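PDB 6DLH: alpha-1,4-endofucoidanase, which cleaves internal alpha-1,4 linkages of fucoidan, a sulfated fucose polysaccharide, as a retaining glycoside hydrolase of family 107. Local coordinates for residues A[53-58]-A[94-99]; A[58-63]-A[387-392]; A[62-67]-A[125-130]; A[133-138]-A[217-222]. All coordinates share one frame; numbering follows the deposited sequence.

Interaction 1 (A[53-58]-A[94-99])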
loop_
_atom_site.group_PDB
_atom_site.type_symbol
_atom_site.label_atom_id
_atom_site.label_comp_id
_atom_site.label_asym_id
_atom_site.label_seq_id
_atom_site.Cartn_x
_atom_site.Cartn_y
_atom_site.Cartn_z
ATOM N N GLU A 53 -4.575 -5.364 1.226
ATOM C CA GLU A 53 -6.009 -5.390 1.001
ATOM C C GLU A 53 -6.741 -4.713 2.159
ATOM O O GLU A 53 -6.195 -4.575 3.255
ATOM C CB GLU A 53 -6.482 -6.829 0.812
ATOM C CG GLU A 53 -5.985 -7.446 -0.485
ATOM C CD GLU A 53 -6.443 -8.873 -0.716
ATOM O OE1 GLU A 53 -7.523 -9.229 -0.204
ATOM O OE2 GLU A 53 -5.717 -9.624 -1.403
ATOM N N ARG A 54 -7.994 -4.321 1.882
ATOM C CA ARG A 54 -8.914 -3.698 2.826
ATOM C C ARG A 54 -8.262 -2.443 3.396
ATOM O O ARG A 54 -7.885 -2.416 4.557
ATOM C CB ARG A 54 -9.375 -4.719 3.874
ATOM C CG ARG A 54 -9.859 -6.025 3.261
ATOM C CD ARG A 54 -10.549 -7.024 4.179
ATOM N NE ARG A 54 -11.857 -6.563 4.639
ATOM C CZ ARG A 54 -12.979 -6.563 3.917
ATOM N NH1 ARG A 54 -12.999 -7.073 2.694
ATOM N NH2 ARG A 54 -14.084 -6.044 4.425
ATOM N N THR A 55 -8.105 -1.420 2.550
ATOM C CA THR A 55 -7.230 -0.300 2.853
ATOM C C THR A 55 -8.002 0.869 3.459
ATOM O O THR A 55 -7.391 1.849 3.874
ATOM C CB THR A 55 -6.520 0.214 1.595
ATOM O OG1 THR A 55 -7.532 0.718 0.723
ATOM C CG2 THR A 55 -5.693 -0.845 0.895
ATOM N N PHE A 56 -9.337 0.749 3.502
ATOM C CA PHE A 56 -10.253 1.842 3.800
ATOM C C PHE A 56 -10.272 2.154 5.299
ATOM O O PHE A 56 -9.821 1.351 6.112
ATOM C CB PHE A 56 -11.663 1.444 3.356
ATOM C CG PHE A 56 -12.027 0.024 3.711
ATOM C CD1 PHE A 56 -12.237 -0.351 5.033
ATOM C CD2 PHE A 56 -12.132 -0.948 2.728
ATOM C CE1 PHE A 56 -12.550 -1.664 5.361
ATOM C CE2 PHE A 56 -12.453 -2.258 3.056
ATOM C CZ PHE A 56 -12.664 -2.616 4.370
ATOM N N ASN A 57 -10.825 3.329 5.638
ATOM C CA ASN A 57 -11.224 3.690 6.993
ATOM C C ASN A 57 -10.010 3.733 7.914
ATOM O O ASN A 57 -10.066 3.226 9.034
ATOM C CB ASN A 57 -12.322 2.774 7.540
ATOM C CG ASN A 57 -13.626 2.911 6.784
ATOM O OD1 ASN A 57 -13.930 3.976 6.239
ATOM N ND2 ASN A 57 -14.389 1.831 6.729
ATOM N N GLY A 58 -8.923 4.322 7.398
ATOM C CA GLY A 58 -7.682 4.519 8.131
ATOM C C GLY A 58 -6.731 3.322 8.090
ATOM O O GLY A 58 -5.564 3.461 8.454
ATOM N N THR A 94 -11.568 2.575 -2.851
ATOM C CA THR A 94 -10.587 2.696 -1.784
ATOM C C THR A 94 -9.220 3.069 -2.359
ATOM O O THR A 94 -8.640 2.301 -3.125
ATOM C CB THR A 94 -10.553 1.424 -0.932
ATOM O OG1 THR A 94 -9.970 0.378 -1.715
ATOM C CG2 THR A 94 -11.924 1.023 -0.434
ATOM N N HIS A 95 -8.732 4.258 -1.977
ATOM C CA HIS A 95 -7.443 4.787 -2.394
ATOM C C HIS A 95 -6.445 4.669 -1.243
ATOM O O HIS A 95 -6.849 4.584 -0.083
ATOM C CB HIS A 95 -7.571 6.259 -2.820
ATOM C CG HIS A 95 -8.308 6.463 -4.100
ATOM N ND1 HIS A 95 -9.622 6.060 -4.269
ATOM C CD2 HIS A 95 -7.932 7.043 -5.260
ATOM C CE1 HIS A 95 -10.013 6.362 -5.489
ATOM N NE2 HIS A 95 -8.995 6.971 -6.116
ATOM N N VAL A 96 -5.148 4.698 -1.580
ATOM C CA VAL A 96 -4.083 4.562 -0.597
ATOM C C VAL A 96 -3.292 5.866 -0.493
ATOM O O VAL A 96 -2.276 5.913 0.192
ATOM C CB VAL A 96 -3.156 3.368 -0.909
ATOM C CG1 VAL A 96 -3.912 2.055 -0.936
ATOM C CG2 VAL A 96 -2.364 3.563 -2.193
ATOM N N ALA A 97 -3.751 6.913 -1.192
ATOM C CA ALA A 97 -3.099 8.214 -1.171
ATOM C C ALA A 97 -4.138 9.292 -0.875
ATOM O O ALA A 97 -5.279 9.178 -1.316
ATOM C CB ALA A 97 -2.391 8.468 -2.477
ATOM N N PRO A 98 -3.792 10.363 -0.120
ATOM C CA PRO A 98 -4.795 11.316 0.355
ATOM C C PRO A 98 -5.209 12.323 -0.718
ATOM O O PRO A 98 -4.378 12.785 -1.504
ATOM C CB PRO A 98 -4.062 12.014 1.511
ATOM C CG PRO A 98 -2.609 12.013 1.078
ATOM C CD PRO A 98 -2.429 10.720 0.306
ATOM N N HIS A 99 -6.509 12.645 -0.731
ATOM C CA HIS A 99 -7.075 13.631 -1.638
ATOM C C HIS A 99 -8.176 14.415 -0.924
ATOM O O HIS A 99 -9.059 13.823 -0.299
ATOM C CB HIS A 99 -7.585 12.967 -2.930
ATOM C CG HIS A 99 -7.671 13.907 -4.085
ATOM N ND1 HIS A 99 -8.774 14.713 -4.302
ATOM C CD2 HIS A 99 -6.790 14.192 -5.071
ATOM C CE1 HIS A 99 -8.565 15.449 -5.378
ATOM N NE2 HIS A 99 -7.353 15.150 -5.869
HETATM O O HOH W 1 -9.568 -1.653 -0.129
HETATM O O HOH W 2 -6.811 0.868 -1.857
HETATM O O HOH W 3 -8.725 3.499 1.807
#

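Interaction 2 (A[58-63]-A[387-392])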
loop_
_atom_site.group_PDB
_atom_site.type_symbol
_atom_site.label_atom_id
_atom_site.label_comp_id
_atom_site.label_asym_id
_atom_site.label_seq_id
_atom_site.Cartn_x
_atom_site.Cartn_y
_atom_site.Cartn_z
ATOM N N GLY A 58 -8.923 4.322 7.398
ATOM C CA GLY A 58 -7.682 4.519 8.131
ATOM C C GLY A 58 -6.731 3.322 8.090
ATOM O O GLY A 58 -5.564 3.461 8.454
ATOM N N ASN A 59 -7.231 2.157 7.656
ATOM C CA ASN A 59 -6.467 0.916 7.641
ATOM C C ASN A 59 -5.071 1.090 7.031
ATOM O O ASN A 59 -4.125 0.498 7.531
ATOM C CB ASN A 59 -7.227 -0.233 6.974
ATOM C CG ASN A 59 -8.409 -0.744 7.775
ATOM O OD1 ASN A 59 -8.489 -0.552 8.984
ATOM N ND2 ASN A 59 -9.326 -1.431 7.109
ATOM N N ILE A 60 -4.935 1.903 5.973
ATOM C CA ILE A 60 -3.695 1.980 5.205
ATOM C C ILE A 60 -2.707 2.965 5.833
ATOM O O ILE A 60 -1.528 2.979 5.481
ATOM C CB ILE A 60 -3.962 2.304 3.715
ATOM C CG1 ILE A 60 -2.733 2.076 2.830
ATOM C CG2 ILE A 60 -4.509 3.714 3.547
ATOM C CD1 ILE A 60 -2.280 0.633 2.748
ATOM N N GLU A 61 -3.192 3.809 6.747
ATOM C CA GLU A 61 -2.337 4.790 7.399
ATOM C C GLU A 61 -1.173 4.084 8.095
ATOM O O GLU A 61 -1.381 3.145 8.863
ATOM C CB GLU A 61 -3.166 5.623 8.376
ATOM C CG GLU A 61 -3.977 6.704 7.686
ATOM C CD GLU A 61 -5.227 7.162 8.419
ATOM O OE1 GLU A 61 -5.613 6.509 9.415
ATOM O OE2 GLU A 61 -5.823 8.158 7.969
ATOM N N GLY A 62 0.051 4.529 7.785
ATOM C CA GLY A 62 1.242 4.068 8.485
ATOM C C GLY A 62 1.865 2.800 7.894
ATOM O O GLY A 62 2.881 2.327 8.395
ATOM N N ILE A 63 1.261 2.256 6.829
ATOM C CA ILE A 63 1.729 1.014 6.234
ATOM C C ILE A 63 2.959 1.323 5.389
ATOM O O ILE A 63 3.006 2.363 4.735
ATOM C CB ILE A 63 0.602 0.314 5.444
ATOM C CG1 ILE A 63 -0.511 -0.180 6.379
ATOM C CG2 ILE A 63 1.144 -0.799 4.546
ATOM C CD1 ILE A 63 -0.050 -1.117 7.485
ATOM N N THR A 387 -2.378 -10.452 3.222
ATOM C CA THR A 387 -2.521 -9.121 2.656
ATOM C C THR A 387 -3.600 -8.305 3.368
ATOM O O THR A 387 -3.602 -7.082 3.263
ATOM C CB THR A 387 -2.782 -9.202 1.147
ATOM O OG1 THR A 387 -3.923 -10.045 0.975
ATOM C CG2 THR A 387 -1.592 -9.734 0.376
ATOM N N ASN A 388 -4.520 -8.979 4.071
ATOM C CA ASN A 388 -5.647 -8.328 4.733
ATOM C C ASN A 388 -5.157 -7.501 5.923
ATOM O O ASN A 388 -4.717 -8.063 6.919
ATOM C CB ASN A 388 -6.677 -9.367 5.185
ATOM C CG ASN A 388 -7.898 -8.793 5.877
ATOM O OD1 ASN A 388 -7.969 -7.598 6.168
ATOM N ND2 ASN A 388 -8.872 -9.648 6.144
ATOM N N LEU A 389 -5.269 -6.171 5.822
ATOM C CA LEU A 389 -4.764 -5.260 6.842
ATOM C C LEU A 389 -5.534 -5.382 8.159
ATOM O O LEU A 389 -5.060 -4.901 9.185
ATOM C CB LEU A 389 -4.820 -3.819 6.324
ATOM C CG LEU A 389 -3.883 -3.469 5.166
ATOM C CD1 LEU A 389 -4.183 -2.074 4.627
ATOM C CD2 LEU A 389 -2.425 -3.570 5.582
ATOM N N GLU A 390 -6.714 -6.016 8.135
ATOM C CA GLU A 390 -7.538 -6.152 9.330
ATOM C C GLU A 390 -7.227 -7.464 10.054
ATOM O O GLU A 390 -7.829 -7.745 11.090
ATOM C CB GLU A 390 -9.029 -6.114 8.981
ATOM C CG GLU A 390 -9.488 -4.825 8.317
ATOM C CD GLU A 390 -10.920 -4.836 7.788
ATOM O OE1 GLU A 390 -11.437 -5.931 7.468
ATOM O OE2 GLU A 390 -11.522 -3.744 7.693
ATOM N N ASN A 391 -6.299 -8.264 9.506
ATOM C CA ASN A 391 -6.048 -9.602 10.023
ATOM C C ASN A 391 -4.544 -9.836 10.167
ATOM O O ASN A 391 -4.006 -10.796 9.619
ATOM C CB ASN A 391 -6.719 -10.674 9.153
ATOM C CG ASN A 391 -6.736 -12.061 9.760
ATOM O OD1 ASN A 391 -6.640 -12.226 10.973
ATOM N ND2 ASN A 391 -6.888 -13.074 8.922
ATOM N N ALA A 392 -3.875 -8.959 10.925
ATOM C CA ALA A 392 -2.463 -9.120 11.244
ATOM C C ALA A 392 -1.667 -9.318 9.955
ATOM O O ALA A 392 -1.123 -10.390 9.717
ATOM C CB ALA A 392 -2.264 -10.273 12.207
#

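Interaction 3 (A[62-67]-A[125-130])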
loop_
_atom_site.group_PDB
_atom_site.type_symbol
_atom_site.label_atom_id
_atom_site.label_comp_id
_atom_site.label_asym_id
_atom_site.label_seq_id
_atom_site.Cartn_x
_atom_site.Cartn_y
_atom_site.Cartn_z
ATOM N N GLY A 62 0.051 4.529 7.785
ATOM C CA GLY A 62 1.242 4.068 8.485
ATOM C C GLY A 62 1.865 2.800 7.894
ATOM O O GLY A 62 2.881 2.327 8.395
ATOM N N ILE A 63 1.261 2.256 6.829
ATOM C CA ILE A 63 1.729 1.014 6.234
ATOM C C ILE A 63 2.959 1.323 5.389
ATOM O O ILE A 63 3.006 2.363 4.735
ATOM C CB ILE A 63 0.602 0.314 5.444
ATOM C CG1 ILE A 63 -0.511 -0.180 6.379
ATOM C CG2 ILE A 63 1.144 -0.799 4.546
ATOM C CD1 ILE A 63 -0.050 -1.117 7.485
ATOM N N ARG A 64 3.955 0.423 5.437
ATOM C CA ARG A 64 5.255 0.688 4.834
ATOM C C ARG A 64 5.712 -0.519 4.013
ATOM O O ARG A 64 5.395 -1.653 4.352
ATOM C CB ARG A 64 6.264 1.062 5.927
ATOM C CG ARG A 64 5.913 2.333 6.691
ATOM C CD ARG A 64 5.993 3.534 5.767
ATOM N NE ARG A 64 5.801 4.820 6.414
ATOM C CZ ARG A 64 4.691 5.545 6.330
ATOM N NH1 ARG A 64 3.640 5.079 5.675
ATOM N NH2 ARG A 64 4.636 6.737 6.900
ATOM N N ILE A 65 6.489 -0.260 2.951
ATOM C CA ILE A 65 6.982 -1.309 2.072
ATOM C C ILE A 65 8.386 -1.767 2.486
ATOM O O ILE A 65 8.965 -2.640 1.836
ATOM C CB ILE A 65 6.925 -0.858 0.596
ATOM C CG1 ILE A 65 7.007 -2.056 -0.359
ATOM C CG2 ILE A 65 8.002 0.189 0.303
ATOM C CD1 ILE A 65 6.718 -1.731 -1.809
ATOM N N ASP A 66 8.930 -1.197 3.575
ATOM C CA ASP A 66 10.341 -1.338 3.931
ATOM C C ASP A 66 10.741 -2.778 4.254
ATOM O O ASP A 66 11.840 -3.200 3.903
ATOM C CB ASP A 66 10.770 -0.347 5.019
ATOM C CG ASP A 66 10.657 1.085 4.535
ATOM O OD1 ASP A 66 9.511 1.572 4.427
ATOM O OD2 ASP A 66 11.708 1.688 4.227
ATOM N N ASP A 67 9.874 -3.518 4.947
ATOM C CA ASP A 67 10.156 -4.908 5.276
ATOM C C ASP A 67 10.292 -5.725 3.991
ATOM O O ASP A 67 11.196 -6.554 3.871
ATOM C CB ASP A 67 9.107 -5.488 6.228
ATOM C CG ASP A 67 9.240 -4.980 7.656
ATOM O OD1 ASP A 67 10.279 -4.364 7.967
ATOM O OD2 ASP A 67 8.308 -5.213 8.453
ATOM N N SER A 125 -4.021 14.508 7.023
ATOM C CA SER A 125 -3.302 15.036 8.173
ATOM C C SER A 125 -2.534 13.926 8.895
ATOM O O SER A 125 -1.742 14.202 9.796
ATOM C CB SER A 125 -4.232 15.792 9.104
ATOM O OG SER A 125 -5.235 14.937 9.636
ATOM N N VAL A 126 -2.760 12.674 8.477
ATOM C CA VAL A 126 -2.204 11.516 9.159
ATOM C C VAL A 126 -1.027 10.949 8.366
ATOM O O VAL A 126 0.091 10.915 8.873
ATOM C CB VAL A 126 -3.279 10.452 9.444
ATOM C CG1 VAL A 126 -2.700 9.238 10.155
ATOM C CG2 VAL A 126 -4.441 11.033 10.231
ATOM N N ASP A 127 -1.275 10.515 7.123
ATOM C CA ASP A 127 -0.247 9.801 6.379
ATOM C C ASP A 127 -0.523 9.808 4.877
ATOM O O ASP A 127 -1.673 9.692 4.447
ATOM C CB ASP A 127 -0.131 8.359 6.883
ATOM C CG ASP A 127 1.149 7.664 6.461
ATOM O OD1 ASP A 127 2.194 8.346 6.389
ATOM O OD2 ASP A 127 1.090 6.448 6.216
ATOM N N ASP A 128 0.558 9.926 4.094
ATOM C CA ASP A 128 0.559 9.559 2.685
ATOM C C ASP A 128 1.383 8.282 2.493
ATOM O O ASP A 128 2.577 8.352 2.201
ATOM C CB ASP A 128 1.086 10.694 1.798
ATOM C CG ASP A 128 0.954 10.385 0.315
ATOM O OD1 ASP A 128 0.492 9.269 -0.016
ATOM O OD2 ASP A 128 1.303 11.257 -0.503
ATOM N N PRO A 129 0.784 7.076 2.639
ATOM C CA PRO A 129 1.519 5.817 2.470
ATOM C C PRO A 129 2.165 5.636 1.096
ATOM O O PRO A 129 3.291 5.156 0.996
ATOM C CB PRO A 129 0.461 4.732 2.708
ATOM C CG PRO A 129 -0.631 5.432 3.488
ATOM C CD PRO A 129 -0.628 6.861 2.992
ATOM N N LEU A 130 1.466 6.058 0.038
ATOM C CA LEU A 130 1.963 5.887 -1.317
ATOM C C LEU A 130 3.282 6.633 -1.512
ATOM O O LEU A 130 4.219 6.073 -2.080
ATOM C CB LEU A 130 0.897 6.344 -2.319
ATOM C CG LEU A 130 1.219 6.093 -3.791
ATOM C CD1 LEU A 130 1.521 4.622 -4.049
ATOM C CD2 LEU A 130 0.081 6.567 -4.682
#

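Interaction 4 (A[133-138]-A[217-222])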
loop_
_atom_site.group_PDB
_atom_site.type_symbol
_atom_site.label_atom_id
_atom_site.label_comp_id
_atom_site.label_asym_id
_atom_site.label_seq_id
_atom_site.Cartn_x
_atom_site.Cartn_y
_atom_site.Cartn_z
ATOM N N TRP A 133 6.063 4.634 -0.037
ATOM C CA TRP A 133 6.433 3.490 -0.858
ATOM C C TRP A 133 7.205 3.957 -2.089
ATOM O O TRP A 133 8.240 3.378 -2.438
ATOM C CB TRP A 133 5.197 2.673 -1.253
ATOM C CG TRP A 133 4.211 2.395 -0.158
ATOM C CD1 TRP A 133 4.449 2.324 1.185
ATOM C CD2 TRP A 133 2.813 2.093 -0.328
ATOM N NE1 TRP A 133 3.293 2.030 1.861
ATOM C CE2 TRP A 133 2.272 1.884 0.958
ATOM C CE3 TRP A 133 1.966 1.989 -1.439
ATOM C CZ2 TRP A 133 0.928 1.572 1.156
ATOM C CZ3 TRP A 133 0.637 1.689 -1.242
ATOM C CH2 TRP A 133 0.125 1.488 0.041
ATOM N N LEU A 134 6.718 5.036 -2.718
ATOM C CA LEU A 134 7.326 5.568 -3.929
ATOM C C LEU A 134 8.787 5.949 -3.676
ATOM O O LEU A 134 9.653 5.656 -4.502
ATOM C CB LEU A 134 6.511 6.773 -4.424
ATOM C CG LEU A 134 5.158 6.479 -5.083
ATOM C CD1 LEU A 134 4.414 7.782 -5.366
ATOM C CD2 LEU A 134 5.322 5.680 -6.375
ATOM N N LYS A 135 9.061 6.592 -2.533
ATOM C CA LYS A 135 10.400 7.087 -2.228
ATOM C C LYS A 135 11.316 5.942 -1.802
ATOM O O LYS A 135 12.490 5.922 -2.163
ATOM C CB LYS A 135 10.366 8.224 -1.196
ATOM C CG LYS A 135 9.905 9.569 -1.747
ATOM C CD LYS A 135 9.661 10.631 -0.691
ATOM C CE LYS A 135 10.915 11.409 -0.352
ATOM N NZ LYS A 135 10.596 12.674 0.351
ATOM N N ALA A 136 10.770 4.988 -1.048
ATOM C CA ALA A 136 11.508 3.797 -0.653
ATOM C C ALA A 136 11.933 2.990 -1.883
ATOM O O ALA A 136 13.044 2.457 -1.931
ATOM C CB ALA A 136 10.681 2.976 0.310
ATOM N N LEU A 137 11.059 2.932 -2.894
ATOM C CA LEU A 137 11.367 2.195 -4.108
ATOM C C LEU A 137 12.457 2.915 -4.896
ATOM O O LEU A 137 13.373 2.273 -5.416
ATOM C CB LEU A 137 10.094 2.015 -4.943
ATOM C CG LEU A 137 9.153 0.905 -4.477
ATOM C CD1 LEU A 137 7.820 0.981 -5.216
ATOM C CD2 LEU A 137 9.796 -0.462 -4.667
ATOM N N ARG A 138 12.346 4.248 -4.971
ATOM C CA ARG A 138 13.356 5.078 -5.613
ATOM C C ARG A 138 14.700 4.840 -4.932
ATOM O O ARG A 138 15.697 4.569 -5.595
ATOM C CB ARG A 138 12.973 6.561 -5.545
ATOM C CG ARG A 138 14.069 7.518 -6.000
ATOM C CD ARG A 138 14.503 7.340 -7.449
ATOM N NE ARG A 138 13.418 7.546 -8.407
ATOM C CZ ARG A 138 13.068 8.719 -8.926
ATOM N NH1 ARG A 138 13.787 9.801 -8.675
ATOM N NH2 ARG A 138 11.984 8.809 -9.675
ATOM N N GLY A 217 4.876 13.211 -9.717
ATOM C CA GLY A 217 5.866 13.489 -10.744
ATOM C C GLY A 217 6.531 12.208 -11.242
ATOM O O GLY A 217 5.858 11.211 -11.502
ATOM N N ASP A 218 7.862 12.240 -11.350
ATOM C CA ASP A 218 8.615 11.153 -11.956
ATOM C C ASP A 218 8.859 10.020 -10.954
ATOM O O ASP A 218 9.669 9.128 -11.212
ATOM C CB ASP A 218 9.905 11.672 -12.599
ATOM C CG ASP A 218 10.965 12.082 -11.590
ATOM O OD1 ASP A 218 10.730 11.889 -10.371
ATOM O OD2 ASP A 218 12.020 12.595 -12.029
ATOM N N LEU A 219 8.164 10.056 -9.810
ATOM C CA LEU A 219 8.227 8.967 -8.849
ATOM C C LEU A 219 7.378 7.795 -9.349
ATOM O O LEU A 219 7.450 6.693 -8.801
ATOM C CB LEU A 219 7.754 9.471 -7.481
ATOM C CG LEU A 219 8.706 10.414 -6.731
ATOM C CD1 LEU A 219 8.070 10.898 -5.437
ATOM C CD2 LEU A 219 10.042 9.751 -6.431
ATOM N N ILE A 220 6.585 8.054 -10.401
ATOM C CA ILE A 220 5.688 7.087 -11.023
ATOM C C ILE A 220 6.125 6.881 -12.471
ATOM O O ILE A 220 6.079 7.826 -13.254
ATOM C CB ILE A 220 4.233 7.591 -10.953
ATOM C CG1 ILE A 220 3.732 7.656 -9.507
ATOM C CG2 ILE A 220 3.324 6.746 -11.840
ATOM C CD1 ILE A 220 2.320 8.165 -9.362
ATOM N N ASP A 221 6.511 5.648 -12.831
ATOM C CA ASP A 221 7.020 5.402 -14.174
ATOM C C ASP A 221 5.932 4.863 -15.102
ATOM O O ASP A 221 6.043 4.998 -16.317
ATOM C CB ASP A 221 8.255 4.496 -14.186
ATOM C CG ASP A 221 9.415 5.055 -13.389
ATOM O OD1 ASP A 221 9.384 4.929 -12.157
ATOM O OD2 ASP A 221 10.338 5.615 -14.011
ATOM N N ALA A 222 4.891 4.245 -14.530
ATOM C CA ALA A 222 3.891 3.538 -15.320
ATOM C C ALA A 222 2.569 3.518 -14.569
ATOM O O ALA A 222 2.570 3.503 -13.345
ATOM C CB ALA A 222 4.353 2.127 -15.618
HETATM O O HOH W 4 9.494 6.016 -7.162
HETATM O O HOH W 5 11.306 6.201 -11.000
#

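Interaction 1 (A[53-58]-A[94-99])
Thr55 and Thr94 turn their hydroxyls toward each other across two loops of the catalytic part, with OG1 3.5 Å from OG1 and the two side chains meeting aslant. Three waters bridge the loops as well. Water 1 accepts from Thr55 N at 3.1 Å and donates to Thr94 OG1 at 2.6 Å, an oxygen also bonded to the carbonyl of Phe91. Elsewhere, water 2 bridges Thr55 OG1 (2.7 Å) to Thr94 O, and water 3 links the same hydroxyl to His95 O. The methyl groups make the apolar contacts. Thr55 CG2 rests 3.9 Å from Val96 CG1, again at a slant. In Thr94, OG1 sits between the backbone N and the carbonyl carbon (chi1 70°), which swings CG2 to the rim of the Phe56 ring, near its plane and 3.7 Å from CD2; these two side chains run alongside each other, pointing the same way. The two loops follow strands 46-49 and 80-84, neighbours in the parallel sheet of the barrel-like catalytic fold. Beyond them, Val96 packs on Trp133 of helix 129-139, while His95 donates from ND1 to Pro93 O, bonds the Tyr204 hydroxyl through NE2 and touches Tyr212 of helix 198-216.

Interaction 2 (A[58-63]-A[387-392])
The amide of Asn59 and the carboxylate of Glu390 stand almost perpendicular, their planes 85° apart, so that they meet through an amide N-H and a single carboxylate oxygen and not as stacked faces. Turns carry both groups: a type I beta turn from Gly58 to Glu61 runs on into a type II turn from Ile60 to Ile63, and opposite them a type I turn spans Asn388 to Asn391, overlapped by an Asx turn in which Asn388 OD1 accepts from Glu390 N at 2.8 Å. Asn59 ND2 donates to Glu390 OE2 at 3.2 Å with a bent N-H...O angle of 142°, reaching the oxygen on its anti side and somewhat out of the carboxylate plane. Arg54 ties both ends further, since its carbonyl also accepts from Asn59 ND2 and its NE forms a salt bridge with Glu390 OE1. Beside this polar link, Leu389 does the apolar work. With CG opposite the carbonyl carbon and beside the backbone N (chi1 -67°), its fork is directed at the turns of 58-63. Ile60, which also packs on Pro129 and Trp133 of helix 129-139, brings CD1 to 3.8 Å from Leu389 CD1, and the other prong is met by Ile63, whose CD1 lies 3.9 Å from Leu389 CD2.

Interaction 3 (A[62-67]-A[125-130])
The backbone of Gly62, at positive phi where a turn leads toward helix 66-71, directs its N-H at the side chain of Asp127, two residues ahead of the start of helix 129-139; the closest alpha carbons, Ile63 CA and Pro129 CA, are 6.1 Å apart. Gly62 N donates to Asp127 OD2 at 2.7 Å, from above the carboxylate plane. The Arg64 and Asp127 side chains come from opposite directions, and Arg64 grips the carboxylate end-on, NH1 to OD2 at 2.9 Å and NH2 to OD1 at 3.0 Å. The second bond is nearly straight at 170°, and both oxygens lie close to the guanidinium plane, although the two flat groups are twisted 34° apart. A bend in the arginine chain at chi2 (-66°) turns the guanidinium back toward the preceding peptide, where NH1 also donates to Ile63 O at 2.9 Å. Residues of a later Ig-like domain, the second of three, join in: Arg64 NE bonds Thr586 OG1, and Lys553 forms a salt bridge with Asp127 OD1. A leucine in place of Arg64 would probably leave the Asp127 carboxylate without its two-pronged cationic mate and Thr586 without its donor. With OD2 taking two donors and two cations pressing on the group, this buried aspartate is likely to be kept ionised, tying the catalytic part to the Ig-like region through charge.

Interaction 4 (A[133-138]-A[217-222])
Arg138 sends CG anti to its backbone N (chi1 171°) and then bends at both chi2 and chi3, which curls its guanidinium off the helix and onto Asp218 and Leu219. Helix 129-139 is the connecting helix of the beta-alpha-beta crossover from strand 80-84 to strand 143-149, and the 217-222 loop leads from helix 198-216 into the adjacent strand 222-226. Leu219 CD2 lies over one face of the guanidinium, 3.9 Å from NH2 and displaced toward the rim. NH2 makes a weak hydrogen bond, part of a salt bridge, to Asp218 OD1 at 3.4 Å, the two planes 63° apart; Asp218 O sits at the guanidinium edge, 2.8 Å from NH2, but at too poor an angle for a hydrogen bond. Water 5 accepts from the same nitrogen at 3.0 Å. A methionine at this position is likely to leave the Asp218 carboxylate without its charged partner and the Leu219 methyl without its flat surface. Deeper in, Leu134 packs at a slant on Ile220, CD2 to CG1 4.0 Å. Water 4 closes the join between the two backbones, donating to Leu134 O and to Leu219 O at 2.7 Å each.

How the interactions relate
Interactions 1 and 3 are buried, interaction 4 is partly so, and interaction 2 lies at the surface. The loop between strand 46-49 and helix 66-71 supplies one side of interactions 1, 2 and 3, whereas helix 129-139 serves 3 at its start and 4 further along. Trp133 ties the group together, taking Val96 and Ile60 against its ring and donating from NE1 to Ile63 O. The chemistry differs with place: waters and methyls fill interaction 1, a charged pair reaching toward the Ig-like region dominates 3, and 2 and 4 each set leucine packing beside a longer polar link. Arg54 joins interactions 1 and 2 by its salt bridge to Glu390.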